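Local atomic coordinates of cellulase (Uncultured bacterium, PDB entry 6XSO), a protein that probably hydrolyses internal beta-1,4 links of cellulose and related plant polysaccharides such as xylan, as a broad-specificity endoglucanase of glycoside hydrolase family 5. Residues Y152-I157 / R211-A216; N215-R218 / N223-R226. All coordinates share one frame; numbering follows the deposited sequence. Where two conformers were deposited one is given.

Interaction 1: residues Y152-I157 / R211-A216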
# COMPACT_ATOMS: atom_id res chain seq x y z
N TYR A 152 -6.00 18.50 3.78
CA TYR A 152 -5.37 18.93 5.04
C TYR A 152 -4.63 17.78 5.70
O TYR A 152 -3.52 17.97 6.24
CB TYR A 152 -6.44 19.52 5.97
CG TYR A 152 -5.99 19.97 7.35
CD1 TYR A 152 -6.83 19.81 8.43
CD2 TYR A 152 -4.75 20.56 7.56
CE1 TYR A 152 -6.46 20.21 9.69
CE2 TYR A 152 -4.36 20.97 8.83
CZ TYR A 152 -5.22 20.78 9.89
OH TYR A 152 -4.85 21.22 11.17
N LEU A 153 -5.21 16.58 5.69
CA LEU A 153 -4.51 15.42 6.22
C LEU A 153 -3.18 15.19 5.52
O LEU A 153 -2.14 14.99 6.17
CB LEU A 153 -5.40 14.18 6.13
CG LEU A 153 -4.79 12.84 6.53
CD1 LEU A 153 -4.28 12.90 7.94
CD2 LEU A 153 -5.84 11.74 6.36
N TRP A 154 -3.17 15.23 4.18
CA TRP A 154 -1.92 15.02 3.45
C TRP A 154 -0.94 16.16 3.64
O TRP A 154 0.27 15.92 3.69
CB TRP A 154 -2.17 14.67 1.99
CG TRP A 154 -2.26 13.20 1.85
CD1 TRP A 154 -3.35 12.47 1.49
CD2 TRP A 154 -1.22 12.26 2.13
NE1 TRP A 154 -3.05 11.12 1.52
CE2 TRP A 154 -1.74 10.98 1.92
CE3 TRP A 154 0.11 12.39 2.58
CZ2 TRP A 154 -0.99 9.83 2.11
CZ3 TRP A 154 0.87 11.25 2.74
CH2 TRP A 154 0.31 9.99 2.52
N ARG A 155 -1.42 17.41 3.78
CA ARG A 155 -0.48 18.48 4.09
C ARG A 155 0.22 18.20 5.42
O ARG A 155 1.43 18.42 5.56
CB ARG A 155 -1.18 19.84 4.13
CG ARG A 155 -1.54 20.37 2.74
CD ARG A 155 -1.89 21.87 2.72
NE ARG A 155 -2.89 22.24 3.72
CZ ARG A 155 -4.20 22.15 3.53
NH1 ARG A 155 -4.67 21.72 2.37
NH2 ARG A 155 -5.04 22.51 4.50
N GLN A 156 -0.53 17.70 6.41
CA GLN A 156 0.07 17.43 7.72
C GLN A 156 1.09 16.31 7.64
O GLN A 156 2.19 16.42 8.22
CB GLN A 156 -1.02 17.04 8.72
CG GLN A 156 -1.97 18.15 9.12
CD GLN A 156 -3.11 17.61 9.96
OE1 GLN A 156 -2.93 17.32 11.14
NE2 GLN A 156 -4.29 17.46 9.34
N ILE A 157 0.74 15.21 6.98
CA ILE A 157 1.68 14.10 6.85
C ILE A 157 2.91 14.58 6.09
O ILE A 157 4.05 14.30 6.47
CB ILE A 157 1.03 12.89 6.16
CG1 ILE A 157 -0.15 12.36 6.98
CG2 ILE A 157 2.07 11.77 5.99
CD1 ILE A 157 -1.07 11.43 6.21
N ARG A 211 -5.42 13.49 -7.50
CA ARG A 211 -4.98 14.86 -7.75
C ARG A 211 -4.80 15.64 -6.45
O ARG A 211 -3.80 16.35 -6.26
CB ARG A 211 -6.05 15.60 -8.56
CG ARG A 211 -6.11 15.38 -10.04
CD ARG A 211 -6.89 16.55 -10.70
NE ARG A 211 -8.20 16.85 -10.09
CZ ARG A 211 -9.32 16.18 -10.34
NH1 ARG A 211 -9.33 15.14 -11.16
NH2 ARG A 211 -10.46 16.54 -9.76
N SER A 212 -5.79 15.53 -5.56
CA SER A 212 -5.73 16.24 -4.30
C SER A 212 -4.51 15.84 -3.50
O SER A 212 -3.85 16.69 -2.90
CB SER A 212 -7.00 15.97 -3.50
OG SER A 212 -8.07 16.82 -3.89
N PHE A 213 -4.21 14.53 -3.46
CA PHE A 213 -3.03 14.01 -2.76
C PHE A 213 -1.76 14.61 -3.31
O PHE A 213 -0.95 15.17 -2.56
CB PHE A 213 -3.03 12.50 -2.92
CG PHE A 213 -1.71 11.82 -2.66
CD1 PHE A 213 -1.16 11.77 -1.39
CD2 PHE A 213 -1.06 11.16 -3.69
CE1 PHE A 213 0.04 11.10 -1.16
CE2 PHE A 213 0.12 10.48 -3.48
CZ PHE A 213 0.67 10.44 -2.21
N VAL A 214 -1.57 14.52 -4.63
CA VAL A 214 -0.34 15.02 -5.22
C VAL A 214 -0.21 16.52 -4.97
O VAL A 214 0.84 17.01 -4.55
CB VAL A 214 -0.27 14.67 -6.72
CG1 VAL A 214 0.86 15.41 -7.39
CG2 VAL A 214 -0.09 13.16 -6.89
N ASN A 215 -1.29 17.26 -5.21
CA ASN A 215 -1.23 18.71 -5.05
C ASN A 215 -0.93 19.10 -3.61
O ASN A 215 -0.16 20.03 -3.36
CB ASN A 215 -2.55 19.33 -5.50
CG ASN A 215 -2.77 19.24 -7.01
OD1 ASN A 215 -1.84 18.97 -7.77
ND2 ASN A 215 -4.01 19.45 -7.43
N ALA A 216 -1.54 18.40 -2.65
CA ALA A 216 -1.31 18.74 -1.25
C ALA A 216 0.13 18.45 -0.86
O ALA A 216 0.78 19.25 -0.18
CB ALA A 216 -2.27 17.95 -0.36

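Interaction 2: residues N215-R218 / N223-R226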
# COMPACT_ATOMS: atom_id res chain seq x y z
N ASN A 215 -1.29 17.26 -5.21
CA ASN A 215 -1.23 18.71 -5.05
C ASN A 215 -0.93 19.10 -3.61
O ASN A 215 -0.16 20.03 -3.36
CB ASN A 215 -2.55 19.33 -5.50
CG ASN A 215 -2.77 19.24 -7.01
OD1 ASN A 215 -1.84 18.97 -7.77
ND2 ASN A 215 -4.01 19.45 -7.43
N ALA A 216 -1.54 18.40 -2.65
CA ALA A 216 -1.31 18.74 -1.25
C ALA A 216 0.13 18.45 -0.86
O ALA A 216 0.78 19.25 -0.18
CB ALA A 216 -2.27 17.95 -0.36
N VAL A 217 0.66 17.31 -1.31
CA VAL A 217 2.01 16.94 -0.93
C VAL A 217 3.02 17.87 -1.59
O VAL A 217 3.89 18.45 -0.93
CB VAL A 217 2.28 15.47 -1.28
CG1 VAL A 217 3.77 15.17 -1.08
CG2 VAL A 217 1.44 14.53 -0.46
N ARG A 218 2.93 18.02 -2.91
CA ARG A 218 3.91 18.83 -3.61
C ARG A 218 3.84 20.29 -3.18
O ARG A 218 4.86 20.99 -3.20
CB ARG A 218 3.73 18.70 -5.12
CG ARG A 218 3.69 17.26 -5.59
CD ARG A 218 4.97 16.89 -6.26
NE ARG A 218 4.94 15.57 -6.87
CZ ARG A 218 5.72 14.57 -6.47
NH1 ARG A 218 6.55 14.74 -5.45
NH2 ARG A 218 5.67 13.40 -7.09
N ASN A 223 11.72 19.00 -0.32
CA ASN A 223 11.88 17.66 -0.85
C ASN A 223 10.58 17.08 -1.38
O ASN A 223 10.60 16.18 -2.22
CB ASN A 223 12.41 16.71 0.22
CG ASN A 223 13.88 16.93 0.55
OD1 ASN A 223 14.60 17.60 -0.19
ND2 ASN A 223 14.33 16.35 1.65
N ASN A 224 9.45 17.56 -0.88
CA ASN A 224 8.18 16.97 -1.29
C ASN A 224 7.83 17.31 -2.73
O ASN A 224 6.89 16.71 -3.28
CB ASN A 224 7.07 17.37 -0.31
CG ASN A 224 7.19 16.64 1.03
OD1 ASN A 224 7.78 15.56 1.14
ND2 ASN A 224 6.66 17.26 2.08
N VAL A 225 8.56 18.23 -3.36
CA VAL A 225 8.38 18.48 -4.78
C VAL A 225 8.89 17.32 -5.63
O VAL A 225 8.42 17.11 -6.75
CB VAL A 225 9.10 19.79 -5.15
CG1 VAL A 225 9.10 20.00 -6.64
CG2 VAL A 225 8.43 20.97 -4.43
N ARG A 226 9.84 16.54 -5.10
CA ARG A 226 10.47 15.46 -5.84
C ARG A 226 10.27 14.09 -5.21
O ARG A 226 10.69 13.09 -5.79
CB ARG A 226 11.98 15.71 -6.00
CG ARG A 226 12.34 16.99 -6.74
CD ARG A 226 13.85 17.24 -6.62
NE ARG A 226 14.27 17.51 -5.24
CZ ARG A 226 15.44 17.15 -4.72
NH1 ARG A 226 16.33 16.47 -5.44
NH2 ARG A 226 15.72 17.45 -3.45

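Interaction 1: residues Y152-I157 / R211-A216
Helix segments 152-157 and 211-216 run side by side in roughly the same direction, their axes 8.7 Å apart at the closest and crossing at -37°, with Arg155 and Ala216 facing each other at a CA-CA distance of 5.4 Å. This close approach goes with the small side chain of Ala216, whose methyl points at the other helix and sits between two aliphatic carbons: Trp154 CB and Arg155 CG each lie 4.0 Å from Ala216 CB. Arg155 gives the contact its outer border, since CG, placed beside its own backbone N, leans over the alanine before the chain bends at chi3 and lays one guanidinium face over Tyr152 CA within its own helix.

Deeper in, the contact becomes aromatic. Phe213 has CG anti to the backbone N (chi1 161°), which carries the ring down from the helix toward the indole. The pair is T-shaped: the CD1-CE1 edge of Phe213 meets one face of Trp154, the planes stand at 68°, and the centroid of the phenyl ring is 4.7 Å from that of the pyrrole ring. Phe213 CD1 comes closest at the ring fusion, 3.5 Å from Trp154 CE2, while CE1 reaches across the benzo half, 3.7 Å from Trp154 CZ2. Ile157 CD1 packs on the opposite indole face, toward the rim, so the tryptophan is clasped from both sides. Its buried N-H is satisfied by Ser172 O, a bond that is likely to help set the rotation of the ring.

The two segments belong to helices 140-161 and 196-219, consecutive long helices on the outside of the TIM barrel. Trp154 and Phe213 reach the parallel sheet, where Trp154 meets Phe170 of strand 168-171 and Phe213 rests on Leu229 and Val231 of strand 229-232.

Interaction 2: residues N215-R218 / N223-R226
Arg218 reaches from the last turn of its helix to the backbone of 223-226, which follows after a short turn. Its CB and CG pass loosely by Asn224 O, and a bend at chi2 (-105°) turns the chain so that CD comes 3.5 Å from both Asn224 O and Val225 O. NE and CZ stay near the Val225 carbonyl, but the bond is made by NH1, 3.0 Å from Asn224 O at an N-H...O angle of 150°. That oxygen lies close to the guanidinium plane, whereas the donor stands above the carbonyl plane. NH1 also bonds Arg227 O, and NH2 forms a salt bridge with Glu260. A leucine in place of Arg218 would probably leave Glu260 without its charged mate and Asn224 O without this donor, loosening the turn. Beside it, Asn224 CB packs on Val217 O at 3.4 Å and on Val217 CG1, while its amide is held by Arg227, Thr220 and Ala158 O. The contact thus folds the exit of helix 196-219 back on itself before strand 229-232, with Val217 and Asn224 resting on Phe170 of strand 168-171 and Arg218 touching Leu229.

The two contacts follow one another along helix 196-219, their centres about 8 Å apart on the same side of the chain's centre. Interaction 1 joins that helix to the preceding barrel helix 140-161; interaction 2 ties its C-terminal turn to the loop leading into strand 229-232. Asn215 and Ala216 belong to both, and the contacts touch directly where Trp154 CE3 packs 3.9 Å from Val217 CG2. Strands 168-171 and 229-232, neighbours in the closed eight-stranded sheet, lie beneath both. The two contacts thus join one helix of the beta/alpha barrel laterally to its neighbour and, at its end, to the loop where the chain turns back into the sheet.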